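Local structure of deoxyribose-phosphate aldolase (Toxoplasma gondii, 4EIV) at residues 61-71 with 109-118. The protein is a member of the deoxyribose-phosphate aldolase family, built as a closed barrel of eight parallel strands surrounded by helices. Sequence-based numbering, arbitrary orientation.
Sequences SVRPAFVRFIR and ALKDGADEIE
Val67, Arg68 and Arg71 project from helix 67-74 onto the turn that leaves helix 99-111, joining two neighbouring helices on the outside of a TIM-type (beta/alpha)8 barrel. That turn is a Schellman motif ending at Gly113, where positive phi would jam any side chain against the preceding carbonyl O and so calls for glycine. Val67 fits against it: CG1, anti to the backbone N (chi1 176°), sits 3.4 Å from Ala114 N and also touches Asp112 CB and Ala114 CB, while CG2 faces the Ala109 methyl. Arg68 bends at chi3 to bring its guanidinium across the Asp112 carboxylate, the two planes 83° apart. Arg68 NH2 bonds Asp112 OD1 at 2.7 Å from above the carboxylate plane; NE adds a weak second bond. Asp112 OD2 accepts a hydrogen bond from a water at 2.6 Å that also joins Pro64 O and Arg68 N, tying the carboxylate to the backbone of both residues. Farther along the helix, Arg71, bent at chi2, reaches past Gly113 to Asp115, where Arg71 NH2 meets the syn lone pair of Asp115 OD2 at 2.8 Å. The same NH2 bonds Ile84 O and the same OD2 accepts Val86 N, linking the bridge to intervening strand 85-90 and the residue before it. Inside the barrel, Glu118 OE1 pairs with Lys154 and Lys235, while Ser61 OG donates to Glu118 OE2 at 2.7 Å on its syn side, 21° out of the carboxylate plane.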
loop_
_atom_site.group_PDB
_atom_site.type_symbol
_atom_site.label_atom_id
_atom_site.label_comp_id
_atom_site.label_asym_id
_atom_site.label_seq_id
_atom_site.Cartn_x
_atom_site.Cartn_y
_atom_site.Cartn_z
ATOM N N SER A 61 -0.077 -16.644 14.560
ATOM C CA SER A 61 -1.002 -17.755 14.491
ATOM C C SER A 61 -0.614 -18.807 15.512
ATOM O O SER A 61 0.490 -19.339 15.466
ATOM C CB SER A 61 -1.020 -18.409 13.105
ATOM O OG SER A 61 -1.462 -17.509 12.098
ATOM N N VAL A 62 -1.527 -19.109 16.421
ATOM C CA VAL A 62 -1.303 -20.155 17.419
ATOM C C VAL A 62 -2.531 -21.029 17.555
ATOM O O VAL A 62 -3.617 -20.658 17.131
ATOM C CB VAL A 62 -0.992 -19.555 18.833
ATOM C CG1 VAL A 62 0.362 -18.841 18.840
ATOM C CG2 VAL A 62 -2.112 -18.635 19.266
ATOM N N ARG A 63 -2.366 -22.185 18.196
ATOM C CA ARG A 63 -3.522 -23.004 18.557
ATOM C C ARG A 63 -4.268 -22.278 19.694
ATOM O O ARG A 63 -3.677 -21.446 20.413
ATOM C CB ARG A 63 -3.120 -24.394 19.052
ATOM C CG ARG A 63 -2.273 -25.195 18.124
ATOM C CD ARG A 63 -2.920 -25.513 16.767
ATOM N NE ARG A 63 -2.028 -26.501 16.200
ATOM C CZ ARG A 63 -2.090 -27.818 16.446
ATOM N NH1 ARG A 63 -3.138 -28.346 17.066
ATOM N NH2 ARG A 63 -1.128 -28.610 16.011
ATOM N N PRO A 64 -5.566 -22.573 19.880
ATOM C CA PRO A 64 -6.337 -21.954 20.945
ATOM C C PRO A 64 -5.643 -22.016 22.317
ATOM O O PRO A 64 -5.765 -21.067 23.088
ATOM C CB PRO A 64 -7.641 -22.742 20.909
ATOM C CG PRO A 64 -7.792 -23.066 19.470
ATOM C CD PRO A 64 -6.427 -23.387 18.998
ATOM N N ALA A 65 -4.876 -23.076 22.591
ATOM C CA ALA A 65 -4.177 -23.249 23.890
ATOM C C ALA A 65 -3.220 -22.132 24.289
ATOM O O ALA A 65 -2.881 -22.020 25.460
ATOM C CB ALA A 65 -3.430 -24.569 23.919
ATOM N N PHE A 66 -2.774 -21.313 23.338
ATOM C CA PHE A 66 -1.841 -20.219 23.666
ATOM C C PHE A 66 -2.404 -18.809 23.550
ATOM O O PHE A 66 -1.676 -17.848 23.795
ATOM C CB PHE A 66 -0.529 -20.362 22.869
ATOM C CG PHE A 66 0.312 -21.506 23.337
ATOM C CD1 PHE A 66 1.089 -21.377 24.475
ATOM C CD2 PHE A 66 0.294 -22.722 22.685
ATOM C CE1 PHE A 66 1.839 -22.427 24.949
ATOM C CE2 PHE A 66 1.057 -23.791 23.159
ATOM C CZ PHE A 66 1.826 -23.637 24.297
ATOM N N VAL A 67 -3.694 -18.669 23.253
ATOM C CA VAL A 67 -4.320 -17.347 23.114
ATOM C C VAL A 67 -4.281 -16.577 24.442
ATOM O O VAL A 67 -3.799 -15.441 24.501
ATOM C CB VAL A 67 -5.774 -17.435 22.561
ATOM C CG1 VAL A 67 -6.448 -16.072 22.509
ATOM C CG2 VAL A 67 -5.787 -18.094 21.162
ATOM N N ARG A 68 -4.782 -17.196 25.514
ATOM C CA ARG A 68 -4.798 -16.547 26.824
ATOM C C ARG A 68 -3.393 -16.230 27.312
ATOM O O ARG A 68 -3.174 -15.173 27.916
ATOM C CB ARG A 68 -5.538 -17.396 27.860
ATOM C CG ARG A 68 -5.578 -16.772 29.255
ATOM C CD ARG A 68 -6.524 -17.522 30.155
ATOM N NE ARG A 68 -7.877 -17.425 29.631
ATOM C CZ ARG A 68 -8.755 -16.471 29.947
ATOM N NH1 ARG A 68 -8.439 -15.519 30.812
ATOM N NH2 ARG A 68 -9.963 -16.475 29.386
ATOM N N PHE A 69 -2.450 -17.137 27.069
ATOM C CA PHE A 69 -1.060 -16.898 27.442
ATOM C C PHE A 69 -0.557 -15.587 26.862
ATOM O O PHE A 69 -0.024 -14.744 27.586
ATOM C CB PHE A 69 -0.138 -18.033 26.995
ATOM C CG PHE A 69 1.321 -17.700 27.132
ATOM C CD1 PHE A 69 1.905 -17.564 28.389
ATOM C CD2 PHE A 69 2.108 -17.484 26.007
ATOM C CE1 PHE A 69 3.247 -17.245 28.510
ATOM C CE2 PHE A 69 3.444 -17.172 26.123
ATOM C CZ PHE A 69 4.017 -17.049 27.371
ATOM N N ILE A 70 -0.755 -15.402 25.566
ATOM C CA ILE A 70 -0.302 -14.176 24.914
ATOM C C ILE A 70 -1.029 -12.922 25.432
ATOM O O ILE A 70 -0.391 -11.909 25.775
ATOM C CB ILE A 70 -0.488 -14.265 23.381
ATOM C CG1 ILE A 70 0.440 -15.330 22.799
ATOM C CG2 ILE A 70 -0.214 -12.884 22.756
ATOM C CD1 ILE A 70 0.100 -15.711 21.353
ATOM N N ARG A 71 -2.356 -13.009 25.516
ATOM C CA ARG A 71 -3.205 -11.875 25.865
ATOM C C ARG A 71 -3.276 -11.462 27.334
ATOM O O ARG A 71 -3.552 -10.295 27.635
ATOM C CB ARG A 71 -4.618 -12.096 25.327
ATOM C CG ARG A 71 -4.713 -11.874 23.825
ATOM C CD ARG A 71 -4.631 -10.377 23.538
ATOM N NE ARG A 71 -4.697 -10.023 22.126
ATOM C CZ ARG A 71 -3.687 -9.571 21.371
ATOM N NH1 ARG A 71 -2.455 -9.383 21.852
ATOM N NH2 ARG A 71 -3.929 -9.277 20.105
ATOM N N ALA A 109 -11.473 -19.471 21.858
ATOM C CA ALA A 109 -10.351 -18.660 21.432
ATOM C C ALA A 109 -10.717 -17.184 21.462
ATOM O O ALA A 109 -9.928 -16.343 21.923
ATOM C CB ALA A 109 -9.917 -19.060 20.034
ATOM N N LEU A 110 -11.926 -16.866 20.996
ATOM C CA LEU A 110 -12.405 -15.489 20.969
ATOM C C LEU A 110 -12.572 -14.976 22.414
ATOM O O LEU A 110 -12.171 -13.856 22.730
ATOM C CB LEU A 110 -13.718 -15.393 20.175
ATOM C CG LEU A 110 -13.543 -15.672 18.671
ATOM C CD1 LEU A 110 -14.901 -15.937 18.007
ATOM C CD2 LEU A 110 -12.777 -14.563 17.968
ATOM N N LYS A 111 -13.078 -15.826 23.300
ATOM C CA LYS A 111 -13.218 -15.467 24.721
ATOM C C LYS A 111 -11.863 -15.128 25.332
ATOM O O LYS A 111 -11.745 -14.180 26.127
ATOM C CB LYS A 111 -13.813 -16.649 25.492
ATOM C CG LYS A 111 -14.033 -16.432 26.979
ATOM C CD LYS A 111 -14.306 -17.760 27.692
ATOM C CE LYS A 111 -15.436 -18.595 27.039
ATOM N NZ LYS A 111 -15.759 -19.823 27.832
ATOM N N ASP A 112 -10.855 -15.923 24.975
ATOM C CA ASP A 112 -9.486 -15.758 25.467
ATOM C C ASP A 112 -8.726 -14.574 24.870
ATOM O O ASP A 112 -7.604 -14.312 25.295
ATOM C CB ASP A 112 -8.694 -17.059 25.278
ATOM C CG ASP A 112 -9.206 -18.192 26.167
ATOM O OD1 ASP A 112 -10.017 -17.927 27.078
ATOM O OD2 ASP A 112 -8.797 -19.360 25.962
ATOM N N GLY A 113 -9.329 -13.868 23.909
ATOM C CA GLY A 113 -8.726 -12.670 23.302
ATOM C C GLY A 113 -8.279 -12.748 21.842
ATOM O O GLY A 113 -7.650 -11.811 21.345
ATOM N N ALA A 114 -8.601 -13.826 21.131
ATOM C CA ALA A 114 -8.198 -13.935 19.724
ATOM C C ALA A 114 -8.874 -12.865 18.876
ATOM O O ALA A 114 -10.043 -12.540 19.091
ATOM C CB ALA A 114 -8.550 -15.307 19.195
ATOM N N ASP A 115 -8.144 -12.325 17.911
ATOM C CA ASP A 115 -8.665 -11.304 17.018
ATOM C C ASP A 115 -9.224 -11.872 15.724
ATOM O O ASP A 115 -10.092 -11.270 15.097
ATOM C CB ASP A 115 -7.546 -10.327 16.663
ATOM C CG ASP A 115 -6.949 -9.677 17.876
ATOM O OD1 ASP A 115 -7.609 -8.788 18.455
ATOM O OD2 ASP A 115 -5.842 -10.071 18.268
ATOM N N GLU A 116 -8.692 -13.013 15.301
ATOM C CA GLU A 116 -9.125 -13.666 14.058
ATOM C C GLU A 116 -9.114 -15.164 14.273
ATOM O O GLU A 116 -8.499 -15.664 15.213
ATOM C CB GLU A 116 -8.208 -13.331 12.871
ATOM C CG GLU A 116 -8.046 -11.854 12.571
ATOM C CD GLU A 116 -7.354 -11.575 11.245
ATOM O OE1 GLU A 116 -7.335 -12.461 10.357
ATOM O OE2 GLU A 116 -6.849 -10.444 11.077
ATOM N N ILE A 117 -9.806 -15.870 13.387
ATOM C CA ILE A 117 -9.877 -17.322 13.413
ATOM C C ILE A 117 -9.399 -17.861 12.059
ATOM O O ILE A 117 -9.774 -17.332 11.021
ATOM C CB ILE A 117 -11.320 -17.815 13.678
ATOM C CG1 ILE A 117 -11.801 -17.396 15.068
ATOM C CG2 ILE A 117 -11.421 -19.345 13.533
ATOM C CD1 ILE A 117 -10.930 -17.901 16.238
ATOM N N GLU A 118 -8.567 -18.894 12.099
ATOM C CA GLU A 118 -8.058 -19.562 10.891
ATOM C C GLU A 118 -8.522 -21.014 10.934
ATOM O O GLU A 118 -7.988 -21.820 11.701
ATOM C CB GLU A 118 -6.546 -19.410 10.829
ATOM C CG GLU A 118 -6.169 -17.917 10.714
ATOM C CD GLU A 118 -4.683 -17.606 10.692
ATOM O OE1 GLU A 118 -4.347 -16.521 10.175
ATOM O OE2 GLU A 118 -3.850 -18.397 11.186
HETATM O O HOH W 1 -6.224 -19.771 25.502
HETATM O O HOH W 2 -8.077 -20.347 28.930
HETATM O O HOH W 3 -7.677 -9.253 21.305
#